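Local coordinates for protein organophosphorus hydrolase (Pseudomonas pseudoalcaligenes, PDB 4LE6) that probably hydrolyses phosphotriesters such as aryldialkylphosphates, using two bound zinc ions in a metallo-beta-lactamase fold, at residues Y92-G97 with V101-G106; V135-T138 with H144-G147; T138-D143 with V162-A167; V218-S223 with G229-L234; A222-T227 with R276-A281. All coordinates share one frame; numbering follows the deposited sequence. Where two conformers were deposited one is given.

Contact 1. Residues Y92-G97 with V101-G106; sequences YLINTG and VLIDTG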
# COMPACT_ATOMS: atom_id res chain seq x y z
N TYR A 92 9.32 0.95 13.08
CA TYR A 92 9.74 -0.31 12.45
C TYR A 92 10.36 -1.28 13.42
O TYR A 92 11.20 -0.91 14.21
CB TYR A 92 10.69 0.01 11.29
CG TYR A 92 9.96 0.83 10.27
CD1 TYR A 92 9.20 0.21 9.28
CD2 TYR A 92 9.96 2.21 10.33
CE1 TYR A 92 8.51 0.95 8.36
CE2 TYR A 92 9.26 2.96 9.41
CZ TYR A 92 8.53 2.31 8.44
OH TYR A 92 7.80 3.05 7.52
N LEU A 93 9.93 -2.54 13.35
CA LEU A 93 10.40 -3.58 14.26
C LEU A 93 11.15 -4.58 13.41
O LEU A 93 10.57 -5.15 12.49
CB LEU A 93 9.21 -4.26 14.92
CG LEU A 93 9.48 -5.38 15.91
CD1 LEU A 93 10.23 -4.85 17.11
CD2 LEU A 93 8.15 -6.00 16.32
N ILE A 94 12.43 -4.78 13.69
CA ILE A 94 13.24 -5.67 12.88
C ILE A 94 13.78 -6.79 13.75
O ILE A 94 14.42 -6.54 14.79
CB ILE A 94 14.37 -4.89 12.18
CG1 ILE A 94 13.75 -3.82 11.27
CG2 ILE A 94 15.23 -5.83 11.33
CD1 ILE A 94 14.73 -2.91 10.61
N ASN A 95 13.47 -8.01 13.35
CA ASN A 95 13.96 -9.21 14.03
C ASN A 95 15.15 -9.70 13.22
O ASN A 95 14.98 -10.19 12.09
CB ASN A 95 12.84 -10.27 14.08
CG ASN A 95 13.26 -11.53 14.83
OD1 ASN A 95 14.42 -11.90 14.81
ND2 ASN A 95 12.30 -12.19 15.48
N THR A 96 16.35 -9.52 13.76
CA THR A 96 17.58 -9.84 13.06
C THR A 96 18.09 -11.24 13.40
O THR A 96 19.19 -11.61 13.01
CB THR A 96 18.72 -8.88 13.46
OG1 THR A 96 19.08 -9.10 14.84
CG2 THR A 96 18.30 -7.45 13.29
N GLY A 97 17.29 -12.00 14.15
CA GLY A 97 17.77 -13.24 14.73
C GLY A 97 18.57 -13.01 16.01
O GLY A 97 18.31 -13.64 17.04
N VAL A 101 14.63 -5.46 17.44
CA VAL A 101 14.97 -4.05 17.48
C VAL A 101 13.81 -3.20 17.02
O VAL A 101 13.28 -3.40 15.92
CB VAL A 101 16.19 -3.75 16.57
CG1 VAL A 101 16.58 -2.27 16.66
CG2 VAL A 101 17.37 -4.62 16.94
N LEU A 102 13.42 -2.23 17.83
CA LEU A 102 12.36 -1.32 17.45
C LEU A 102 12.98 0.05 17.11
O LEU A 102 13.75 0.59 17.91
CB LEU A 102 11.35 -1.20 18.59
CG LEU A 102 10.23 -0.20 18.38
CD1 LEU A 102 9.38 -0.59 17.17
CD2 LEU A 102 9.38 -0.08 19.65
N ILE A 103 12.68 0.59 15.93
CA ILE A 103 13.13 1.93 15.55
C ILE A 103 11.93 2.89 15.60
O ILE A 103 10.96 2.72 14.84
CB ILE A 103 13.74 1.95 14.14
CG1 ILE A 103 14.83 0.88 14.01
CG2 ILE A 103 14.34 3.31 13.85
CD1 ILE A 103 14.34 -0.46 13.50
N ASP A 104 12.05 3.88 16.49
CA ASP A 104 11.01 4.85 16.83
C ASP A 104 9.81 4.17 17.47
O ASP A 104 9.71 2.95 17.44
CB ASP A 104 10.65 5.73 15.64
CG ASP A 104 11.79 6.66 15.27
OD1 ASP A 104 12.69 6.85 16.12
OD2 ASP A 104 11.78 7.23 14.15
N THR A 105 8.95 4.95 18.11
CA THR A 105 7.92 4.40 18.97
C THR A 105 6.59 5.08 18.85
O THR A 105 5.66 4.81 19.62
CB THR A 105 8.33 4.49 20.46
OG1 THR A 105 8.33 5.86 20.89
CG2 THR A 105 9.69 3.88 20.67
N GLY A 106 6.45 5.95 17.85
CA GLY A 106 5.24 6.71 17.71
C GLY A 106 5.09 7.76 18.80
O GLY A 106 6.06 8.09 19.50
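A beta hairpin links Tyr92-Gly97 to Val101-Gly106, the end of strand 85-95 and most of the short strand 100-103, in one sheet of the metallo-beta-lactamase sandwich. Tyr92 and Ile103 form one hydrogen-bonded antiparallel pair: Ile103 N to Tyr92 O is 2.7 Å and almost straight, and Tyr92 N to Ile103 O is 3.0 Å. Ile94 and Val101 form the other, with Ile94 N to Val101 O at 2.8 Å. Between them sits the non-hydrogen-bonded pair Leu93 and Leu102. These two leucines share a face, and each reaches across over the partner strand's backbone: Leu93 CD1 is 3.6 Å from Val101 O, and Leu102 CD1 is 3.5 Å from Tyr92 O. On the other face Ile103 has an unusual second torsion (chi2 91°), which swings CD1 across to Tyr92 O and brings it within 3.8 Å of Ile94 CD1. Where the first strand ends, Asn95 OD1 accepts from Gly97 N at 2.9 Å, an Asx turn that starts the chain round the bend. Asn95 ND2 turns to Tyr127 and to Pro27 of the second subunit. Strand 45-57 flanks the hairpin beside 85-95, and strand 134-136 lies beside 100-103. The face of Tyr92, Ile94 and Ile103 packs on Val244 of strand 240-246, with Phe235 and Tyr233 of strand 231-237 also touching, and so meets the second sheet of the sandwich.

Contact 2. Residues V135-T138 with H144-G147; sequences VLLT and HACG. With ZN (zinc ion), chain K.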
# COMPACT_ATOMS: atom_id res chain seq x y z
N VAL A 135 15.76 -0.38 21.51
CA VAL A 135 14.98 0.66 20.84
C VAL A 135 15.96 1.70 20.29
O VAL A 135 16.78 2.21 21.04
CB VAL A 135 13.99 1.35 21.80
CG1 VAL A 135 13.27 2.50 21.09
CG2 VAL A 135 12.96 0.34 22.32
N LEU A 136 15.90 1.97 18.99
CA LEU A 136 16.73 3.00 18.37
C LEU A 136 15.84 4.18 18.01
O LEU A 136 14.84 4.02 17.32
CB LEU A 136 17.40 2.49 17.09
CG LEU A 136 18.08 1.12 17.17
CD1 LEU A 136 18.50 0.66 15.78
CD2 LEU A 136 19.27 1.19 18.10
N LEU A 137 16.20 5.38 18.46
CA LEU A 137 15.42 6.56 18.11
C LEU A 137 16.13 7.32 17.00
O LEU A 137 17.32 7.63 17.13
CB LEU A 137 15.29 7.48 19.32
CG LEU A 137 14.49 6.94 20.50
CD1 LEU A 137 14.49 7.98 21.60
CD2 LEU A 137 13.08 6.59 20.07
N THR A 138 15.41 7.65 15.91
CA THR A 138 16.03 8.46 14.85
C THR A 138 16.29 9.87 15.39
O THR A 138 17.29 10.48 15.06
CB THR A 138 15.18 8.53 13.57
OG1 THR A 138 13.87 9.03 13.88
CG2 THR A 138 15.06 7.16 12.98
N HIS A 144 8.17 10.34 17.72
CA HIS A 144 9.14 9.25 17.64
C HIS A 144 9.49 8.70 19.01
O HIS A 144 9.76 7.50 19.18
CB HIS A 144 10.40 9.74 16.90
CG HIS A 144 10.10 10.23 15.52
ND1 HIS A 144 10.29 9.44 14.41
CD2 HIS A 144 9.57 11.39 15.08
CE1 HIS A 144 9.89 10.11 13.34
NE2 HIS A 144 9.46 11.29 13.72
N ALA A 145 9.46 9.58 20.01
CA ALA A 145 9.99 9.24 21.33
C ALA A 145 8.93 9.11 22.41
O ALA A 145 9.16 8.40 23.39
CB ALA A 145 11.04 10.27 21.77
N CYS A 146 7.79 9.78 22.26
CA CYS A 146 6.78 9.73 23.32
C CYS A 146 6.26 8.31 23.57
O CYS A 146 5.80 7.99 24.66
CB CYS A 146 5.61 10.64 23.02
SG CYS A 146 5.90 12.37 23.47
N GLY A 147 6.34 7.46 22.55
CA GLY A 147 5.85 6.09 22.67
C GLY A 147 6.67 5.22 23.62
O GLY A 147 6.29 4.09 23.90
ZN ZN K . 8.47 12.84 12.77
O HOH W 1 8.67 14.36 13.75
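Leu137 and Thr138, just past the end of strand 134-136, meet His144 and Ala145 by van der Waals contact, with no hydrogen bond directly between the segments. Leu137 does the apolar part. Its CG lies opposite the carbonyl carbon (chi1 -65°) and the chain then runs on extended, so the branched end reaches the short helix 142-145 with both methyls. CD2 comes up to the backbone of His144, 3.6 Å from its O, while CD1 touches Ala145 CB at 4.1 Å. That His144 carbonyl also takes a hydrogen bond with Thr105 OG1, so a methyl and a hydroxyl share the surroundings of one oxygen. Further along, the Thr138 and His144 side chains pass each other at a slant. Thr138 OG1 is set between its own backbone N and carbonyl carbon (chi1 57°), a rotation that brings it to 3.6 Å from His144 ND1, a neighbour of the ring rather than a bonded partner. What couples the two is Asp104: its OD2 is hydrogen-bonded both to Thr138 OG1 and to His144 ND1. The imidazole is thus held at both nitrogens, by the carboxylate at ND1 and by zinc at NE2, 2.1 Å away. Asp104 is a second-shell residue that fixes the ring's rotation and probably polarises it. Cys146 makes a disulfide with Cys110. Asp143, Asp247 and His294 complete the protein ligands of this zinc. A histidine closing the HxHxDH motif after a core strand, as His144 does here, is characteristic of the metallo-beta-lactamase superfamily.

Contact 3. Residues T138-D143 with V162-A167; sequences THLHPD and VEVPQA. With ZN (zinc ion), chain J; ZN (zinc ion), chain K.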
# COMPACT_ATOMS: atom_id res chain seq x y z
N THR A 138 15.41 7.65 15.91
CA THR A 138 16.03 8.46 14.85
C THR A 138 16.29 9.87 15.39
O THR A 138 17.29 10.48 15.06
CB THR A 138 15.18 8.53 13.57
OG1 THR A 138 13.87 9.03 13.88
CG2 THR A 138 15.06 7.16 12.98
N HIS A 139 15.38 10.36 16.24
CA HIS A 139 15.50 11.66 16.88
C HIS A 139 14.47 11.75 17.99
O HIS A 139 13.65 10.85 18.16
CB HIS A 139 15.34 12.83 15.87
CG HIS A 139 14.02 12.88 15.17
ND1 HIS A 139 13.51 11.82 14.44
CD2 HIS A 139 13.13 13.90 15.01
CE1 HIS A 139 12.36 12.18 13.89
NE2 HIS A 139 12.10 13.43 14.23
N LEU A 140 14.49 12.85 18.74
CA LEU A 140 13.73 12.93 20.00
C LEU A 140 12.39 13.63 19.89
O LEU A 140 11.74 13.93 20.91
CB LEU A 140 14.59 13.63 21.07
CG LEU A 140 15.86 12.88 21.44
CD1 LEU A 140 16.62 13.62 22.56
CD2 LEU A 140 15.56 11.42 21.84
N HIS A 141 11.94 13.86 18.67
CA HIS A 141 10.65 14.48 18.48
C HIS A 141 9.56 13.61 19.12
O HIS A 141 9.69 12.39 19.17
CB HIS A 141 10.36 14.68 16.98
CG HIS A 141 10.85 15.98 16.42
ND1 HIS A 141 10.94 16.22 15.06
CD2 HIS A 141 11.25 17.12 17.03
CE1 HIS A 141 11.38 17.44 14.87
NE2 HIS A 141 11.58 18.01 16.04
N PRO A 142 8.47 14.25 19.61
CA PRO A 142 7.38 13.55 20.28
C PRO A 142 6.84 12.37 19.49
O PRO A 142 6.63 11.30 20.08
CB PRO A 142 6.29 14.61 20.39
CG PRO A 142 6.98 15.91 20.25
CD PRO A 142 8.15 15.67 19.36
N ASP A 143 6.66 12.54 18.18
CA ASP A 143 6.06 11.49 17.35
C ASP A 143 6.99 10.29 17.10
O ASP A 143 6.62 9.34 16.40
CB ASP A 143 5.51 12.05 16.02
CG ASP A 143 6.55 12.84 15.22
OD1 ASP A 143 7.21 13.71 15.81
OD2 ASP A 143 6.70 12.62 13.99
N VAL A 162 17.82 1.59 25.22
CA VAL A 162 17.36 2.69 24.37
C VAL A 162 18.55 3.52 23.87
O VAL A 162 19.29 4.08 24.66
CB VAL A 162 16.37 3.60 25.12
CG1 VAL A 162 15.87 4.73 24.20
CG2 VAL A 162 15.20 2.77 25.65
N GLU A 163 18.69 3.61 22.56
CA GLU A 163 19.79 4.36 21.95
C GLU A 163 19.31 5.74 21.54
O GLU A 163 18.48 5.87 20.64
CB GLU A 163 20.30 3.60 20.72
CG GLU A 163 21.21 4.40 19.77
CD GLU A 163 22.62 4.58 20.28
OE1 GLU A 163 23.42 5.20 19.56
OE2 GLU A 163 22.93 4.10 21.40
N VAL A 164 19.84 6.77 22.19
CA VAL A 164 19.49 8.15 21.92
C VAL A 164 20.60 8.79 21.10
O VAL A 164 21.76 8.70 21.47
CB VAL A 164 19.30 8.92 23.24
CG1 VAL A 164 19.22 10.43 23.00
CG2 VAL A 164 18.07 8.41 23.98
N PRO A 165 20.26 9.44 19.98
CA PRO A 165 21.34 10.04 19.19
C PRO A 165 21.99 11.20 19.93
O PRO A 165 21.33 11.88 20.71
CB PRO A 165 20.63 10.52 17.93
CG PRO A 165 19.17 10.66 18.31
CD PRO A 165 18.92 9.67 19.40
N GLN A 166 23.28 11.40 19.68
CA GLN A 166 24.04 12.52 20.25
C GLN A 166 23.98 13.74 19.34
O GLN A 166 24.39 13.67 18.18
CB GLN A 166 25.50 12.10 20.46
CG GLN A 166 25.67 11.03 21.51
CD GLN A 166 25.30 11.53 22.89
OE1 GLN A 166 24.34 11.05 23.50
NE2 GLN A 166 26.05 12.51 23.39
N ALA A 167 23.46 14.84 19.87
CA ALA A 167 23.34 16.09 19.12
C ALA A 167 24.68 16.51 18.53
O ALA A 167 24.95 16.26 17.35
CB ALA A 167 22.81 17.19 20.03
ZN ZN J . 10.71 14.93 13.48
ZN ZN K . 8.47 12.84 12.77
O HOH W 1 8.67 14.36 13.75
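Pro165 lies against the chain at Thr138 and His139, its ring turned toward the backbone that leads to the zinc ligands. The CG corner does the touching, 3.8 Å from Thr138 O and 4.1 Å from His139 CA. On its other contacts the same proline meets Thr231, which places it between the metal-binding loop and the start of strand 231-237. Leu140 buries nearly as much. Its CG stands opposite the carbonyl carbon (chi1 -63°), and both methyls reach Val164 CG1, CD2 at 4.0 Å and CD1 at 4.1 Å. The two side chains cross at about a right angle, so one valine methyl lies against the fork of the leucine. Val164 and Leu140 lie at the exposed border of the contact, whereas Thr138 and His139 are buried. The loop so covered is the HxHxDH motif of the superfamily, inside the beta-alpha-beta unit of strand 134-136, helix 142-145 and strand 161-163. Leu140 is the variable residue between two histidines that bind the same zinc, His139 and His141; His226 and Asp247 complete its protein ligands. His139 NE2 is 2.2 Å from that ion, and the other ring nitrogen, ND1, donates in plane to Thr138 OG1 at 2.9 Å. Thr138, itself held by Asp104, is thus a second-shell residue. His141 occupies the N-cap position of helix 142-145. Two residues on, Asp143 OD2 binds the second zinc at 2.2 Å, and a water lies between the two ions.

Contact 4. Residues V218-S223 with G229-L234; sequences VSLVAS and GHTSYL. With EDO (1,2-ethanediol), chain H.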
# COMPACT_ATOMS: atom_id res chain seq x y z
N VAL A 218 23.56 -3.97 11.97
CA VAL A 218 22.96 -2.66 12.23
C VAL A 218 24.03 -1.59 12.42
O VAL A 218 24.93 -1.75 13.23
CB VAL A 218 22.07 -2.68 13.48
CG1 VAL A 218 21.26 -1.39 13.56
CG2 VAL A 218 21.13 -3.88 13.43
N SER A 219 23.90 -0.51 11.66
CA SER A 219 24.87 0.58 11.72
C SER A 219 24.16 1.94 11.66
O SER A 219 23.02 2.04 11.23
CB SER A 219 25.88 0.48 10.58
OG SER A 219 25.21 0.40 9.34
N LEU A 220 24.86 2.98 12.12
CA LEU A 220 24.35 4.34 12.13
C LEU A 220 24.64 5.07 10.84
O LEU A 220 25.74 4.99 10.32
CB LEU A 220 25.03 5.11 13.26
CG LEU A 220 24.30 5.04 14.59
CD1 LEU A 220 24.13 3.60 15.02
CD2 LEU A 220 25.09 5.84 15.62
N VAL A 221 23.67 5.84 10.36
CA VAL A 221 23.88 6.72 9.23
C VAL A 221 23.46 8.12 9.66
O VAL A 221 22.26 8.43 9.70
CB VAL A 221 23.07 6.25 8.01
CG1 VAL A 221 23.17 7.26 6.87
CG2 VAL A 221 23.55 4.86 7.56
N ALA A 222 24.44 8.97 10.01
CA ALA A 222 24.13 10.32 10.48
C ALA A 222 23.36 11.04 9.38
O ALA A 222 23.72 10.90 8.22
CB ALA A 222 25.42 11.09 10.81
N SER A 223 22.32 11.78 9.75
CA SER A 223 21.47 12.51 8.80
C SER A 223 21.00 13.80 9.49
O SER A 223 19.79 14.05 9.64
CB SER A 223 20.24 11.67 8.39
OG SER A 223 19.53 11.25 9.53
N GLY A 229 20.86 16.00 16.11
CA GLY A 229 21.32 14.63 16.25
C GLY A 229 20.58 13.66 15.36
O GLY A 229 20.66 12.45 15.53
N HIS A 230 19.84 14.19 14.39
CA HIS A 230 18.96 13.31 13.64
C HIS A 230 19.77 12.19 12.98
O HIS A 230 20.78 12.45 12.34
CB HIS A 230 18.20 14.08 12.57
CG HIS A 230 17.24 13.22 11.84
ND1 HIS A 230 17.59 12.48 10.74
CD2 HIS A 230 15.95 12.92 12.10
CE1 HIS A 230 16.54 11.79 10.32
NE2 HIS A 230 15.54 12.04 11.13
N THR A 231 19.33 10.94 13.16
CA THR A 231 20.11 9.77 12.74
C THR A 231 19.25 8.73 12.03
O THR A 231 18.11 8.47 12.44
CB THR A 231 20.76 9.07 13.96
OG1 THR A 231 21.59 10.01 14.65
CG2 THR A 231 21.64 7.87 13.53
N SER A 232 19.78 8.16 10.95
CA SER A 232 19.14 7.08 10.21
C SER A 232 19.83 5.77 10.56
O SER A 232 20.99 5.79 10.97
CB SER A 232 19.22 7.34 8.70
OG SER A 232 18.65 8.59 8.38
N TYR A 233 19.15 4.63 10.41
CA TYR A 233 19.75 3.35 10.77
C TYR A 233 19.75 2.38 9.59
O TYR A 233 18.72 2.16 8.96
CB TYR A 233 19.03 2.74 11.98
CG TYR A 233 19.13 3.61 13.22
CD1 TYR A 233 20.29 3.64 13.99
CD2 TYR A 233 18.08 4.42 13.61
CE1 TYR A 233 20.39 4.44 15.11
CE2 TYR A 233 18.15 5.21 14.72
CZ TYR A 233 19.32 5.22 15.47
OH TYR A 233 19.38 6.02 16.59
N LEU A 234 20.91 1.78 9.33
CA LEU A 234 21.06 0.86 8.22
C LEU A 234 21.11 -0.59 8.72
O LEU A 234 21.88 -0.91 9.64
CB LEU A 234 22.34 1.20 7.44
CG LEU A 234 22.66 0.37 6.21
CD1 LEU A 234 21.62 0.60 5.12
CD2 LEU A 234 24.07 0.75 5.74
C1 EDO H . 24.17 11.64 14.32
O1 EDO H . 24.51 10.33 13.85
C2 EDO H . 23.76 12.56 13.18
O2 EDO H . 22.95 13.61 13.70
O HOH W 2 24.33 -2.02 8.63
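Ser223 OG is 2.6 Å from His230 ND1, a hydrogen bond in which either could be the donor, and it lies 3.0 Å from Ser232 OG, which is also hydrogen-bonded to Trp245 O. The hydroxyl sits between its own backbone N and carbonyl carbon (chi1 54°), which turns it in toward the opposite strand and to the edge of the imidazole. His230 ND1 also reaches Ser223 O at 2.9 Å, but from above the carbonyl plane and at a bent 132°. Ser223 therefore meets the same ring nitrogen with both its hydroxyl and its carbonyl, while Ser223 N binds His230 O. The other ring nitrogen, NE2, is hydrogen-bonded to the backbone N of Asp247, a ligand of both zinc ions, so His230 belongs to the second shell of the metal site. These residues lie at the loop end of an antiparallel beta hairpin whose strand 218-222 forms an outer edge of its sheet. Ser219 with Leu234 and Val221 with Ser232 are hydrogen-bonded pairs, the shortest of their backbone bonds being Val221 N to Ser232 O at 2.7 Å. On the face of Leu220 and Tyr233 the two side chains run side by side, with Leu220 CD1 at the edge of the phenol ring, 3.8 Å from CE1. Thr231 CG2 lies above one face of that ring, offset toward its rim. The reverse face carries Val221, whose CG2 slants past Leu234 CB at 3.9 Å, and Ser219. Tyr233 OH is hydrogen-bonded to Leu137 O, just past strand 134-136 of the other sheet.

Contact 5. Residues A222-T227 with R276-A281; sequences ASPGHT and RQRILA. With ZN (zinc ion), chain J.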
# COMPACT_ATOMS: atom_id res chain seq x y z
N ALA A 222 24.44 8.97 10.01
CA ALA A 222 24.13 10.32 10.48
C ALA A 222 23.36 11.04 9.38
O ALA A 222 23.72 10.90 8.22
CB ALA A 222 25.42 11.09 10.81
N SER A 223 22.32 11.78 9.75
CA SER A 223 21.47 12.51 8.80
C SER A 223 21.00 13.80 9.49
O SER A 223 19.79 14.05 9.64
CB SER A 223 20.24 11.67 8.39
OG SER A 223 19.53 11.25 9.53
N PRO A 224 21.95 14.63 9.93
CA PRO A 224 21.62 15.77 10.80
C PRO A 224 20.83 16.84 10.07
O PRO A 224 20.91 16.92 8.85
CB PRO A 224 23.00 16.32 11.21
CG PRO A 224 23.93 15.90 10.07
CD PRO A 224 23.39 14.56 9.60
N GLY A 225 20.05 17.64 10.79
CA GLY A 225 19.37 18.79 10.20
C GLY A 225 17.97 18.94 10.74
O GLY A 225 17.67 19.94 11.40
N HIS A 226 17.10 17.98 10.43
CA HIS A 226 15.75 17.99 10.97
C HIS A 226 15.84 18.18 12.49
O HIS A 226 15.13 19.01 13.05
CB HIS A 226 15.04 16.69 10.60
CG HIS A 226 13.67 16.56 11.19
ND1 HIS A 226 12.61 17.37 10.84
CD2 HIS A 226 13.19 15.68 12.10
CE1 HIS A 226 11.53 16.99 11.51
NE2 HIS A 226 11.86 15.98 12.29
N THR A 227 16.71 17.42 13.14
CA THR A 227 17.25 17.81 14.44
C THR A 227 18.77 17.69 14.37
O THR A 227 19.30 16.98 13.52
CB THR A 227 16.76 16.93 15.60
OG1 THR A 227 17.23 15.59 15.42
CG2 THR A 227 15.24 16.94 15.70
N ARG A 276 18.94 15.47 3.19
CA ARG A 276 17.93 14.84 2.33
C ARG A 276 18.46 14.59 0.90
O ARG A 276 18.34 13.48 0.37
CB ARG A 276 16.67 15.71 2.26
CG ARG A 276 15.63 15.20 1.26
CD ARG A 276 14.26 15.84 1.47
NE ARG A 276 14.34 17.30 1.54
CZ ARG A 276 14.27 18.01 2.67
NH1 ARG A 276 14.36 19.33 2.62
NH2 ARG A 276 14.14 17.42 3.84
N GLN A 277 19.06 15.61 0.29
CA GLN A 277 19.64 15.44 -1.05
C GLN A 277 20.64 14.28 -1.09
O GLN A 277 20.59 13.40 -1.99
CB GLN A 277 20.32 16.73 -1.49
CG GLN A 277 19.34 17.84 -1.81
CD GLN A 277 18.75 17.74 -3.22
OE1 GLN A 277 18.82 16.69 -3.87
NE2 GLN A 277 18.16 18.84 -3.69
N ARG A 278 21.54 14.25 -0.10
CA ARG A 278 22.55 13.21 -0.05
C ARG A 278 21.95 11.81 0.13
O ARG A 278 22.31 10.85 -0.59
CB ARG A 278 23.53 13.48 1.09
CG ARG A 278 24.57 12.40 1.28
CD ARG A 278 25.71 12.90 2.16
NE ARG A 278 25.25 13.23 3.50
CZ ARG A 278 25.08 12.36 4.49
NH1 ARG A 278 24.66 12.77 5.67
NH2 ARG A 278 25.33 11.07 4.30
N ILE A 279 21.05 11.69 1.10
CA ILE A 279 20.45 10.40 1.40
C ILE A 279 19.60 9.91 0.21
O ILE A 279 19.56 8.71 -0.09
CB ILE A 279 19.60 10.48 2.68
CG1 ILE A 279 20.51 10.73 3.91
CG2 ILE A 279 18.77 9.20 2.90
CD1 ILE A 279 21.57 9.66 4.15
N LEU A 280 18.90 10.82 -0.45
CA LEU A 280 18.07 10.40 -1.58
C LEU A 280 18.99 9.91 -2.69
O LEU A 280 18.75 8.84 -3.28
CB LEU A 280 17.20 11.55 -2.09
CG LEU A 280 15.99 11.92 -1.23
CD1 LEU A 280 15.38 13.21 -1.75
CD2 LEU A 280 14.96 10.78 -1.22
N ALA A 281 20.05 10.68 -2.96
CA ALA A 281 20.99 10.28 -3.99
C ALA A 281 21.56 8.88 -3.70
O ALA A 281 21.59 8.02 -4.60
CB ALA A 281 22.11 11.30 -4.11
ZN ZN J . 10.71 14.93 13.48
O HOH W 3 25.66 9.69 6.78
O HOH W 1 8.67 14.36 13.75
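Arg278 comes across from helix 269-286 and presents the edge of its guanidinium group to Ala222 O. NH1 gives a long hydrogen bond to that oxygen, 3.3 Å but fairly straight at 165°. The oxygen lies in the guanidinium plane, whereas the donor is tilted 33° from the plane of the carbonyl. The side chain leaves the helix with CG anti to its N and bends at chi3 (63°), and that bend turns the flat group toward the loop. A water completes a second path: it donates to Ala222 O at 2.7 Å and accepts from Arg278 NH2 at 2.9 Å. The arginine has two conformers, so this grip, seen in one of them, is doubtful as a constant feature. Pro224 CD also lies at the edge of the guanidinium, 4.5 Å from NH1. This contact ties the loop after strand 218-222 to a helix that packs on the sheet of that strand, part of the alpha-beta/beta-alpha sandwich; from the same helix Ile279 packs against Leu243 and Trp245. Close by, Pro224 O is hydrogen-bonded to Ser275 OG, a further link from loop to helix. The loop then turns through Gly225 toward the metal centre, with Gly225 N bonded to Thr227 O at 2.9 Å. His226 NE2 binds zinc at 2.0 Å, and its ring stands nearly perpendicular to that of His141 on the same ion. Asp266 OD1 holds the other ring nitrogen, ND1.

From the N terminus, contact 1 closes the tight hairpin of strands 85-95 and 100-103. Contact 2 starts on strand 134-136 and contact 3 at Thr138, just after it; the first segment of contact 3 falls between the two of contact 2, so their loops cross. Asp104, from contact 1, joins both through hydrogen bonds. Contact 4 forms the edge hairpin of the second sheet; contact 5 overlaps it at Ala222 and Ser223 and crosses it, closing a much longer loop to helix 269-286. The loop after strand 134-136 is tied to strand 231-237 by Thr138 O to Thr231 and Leu137 O to Tyr233. Contacts 3 and 5 both supply ligands to one zinc, contacts 2 and 3 to the other.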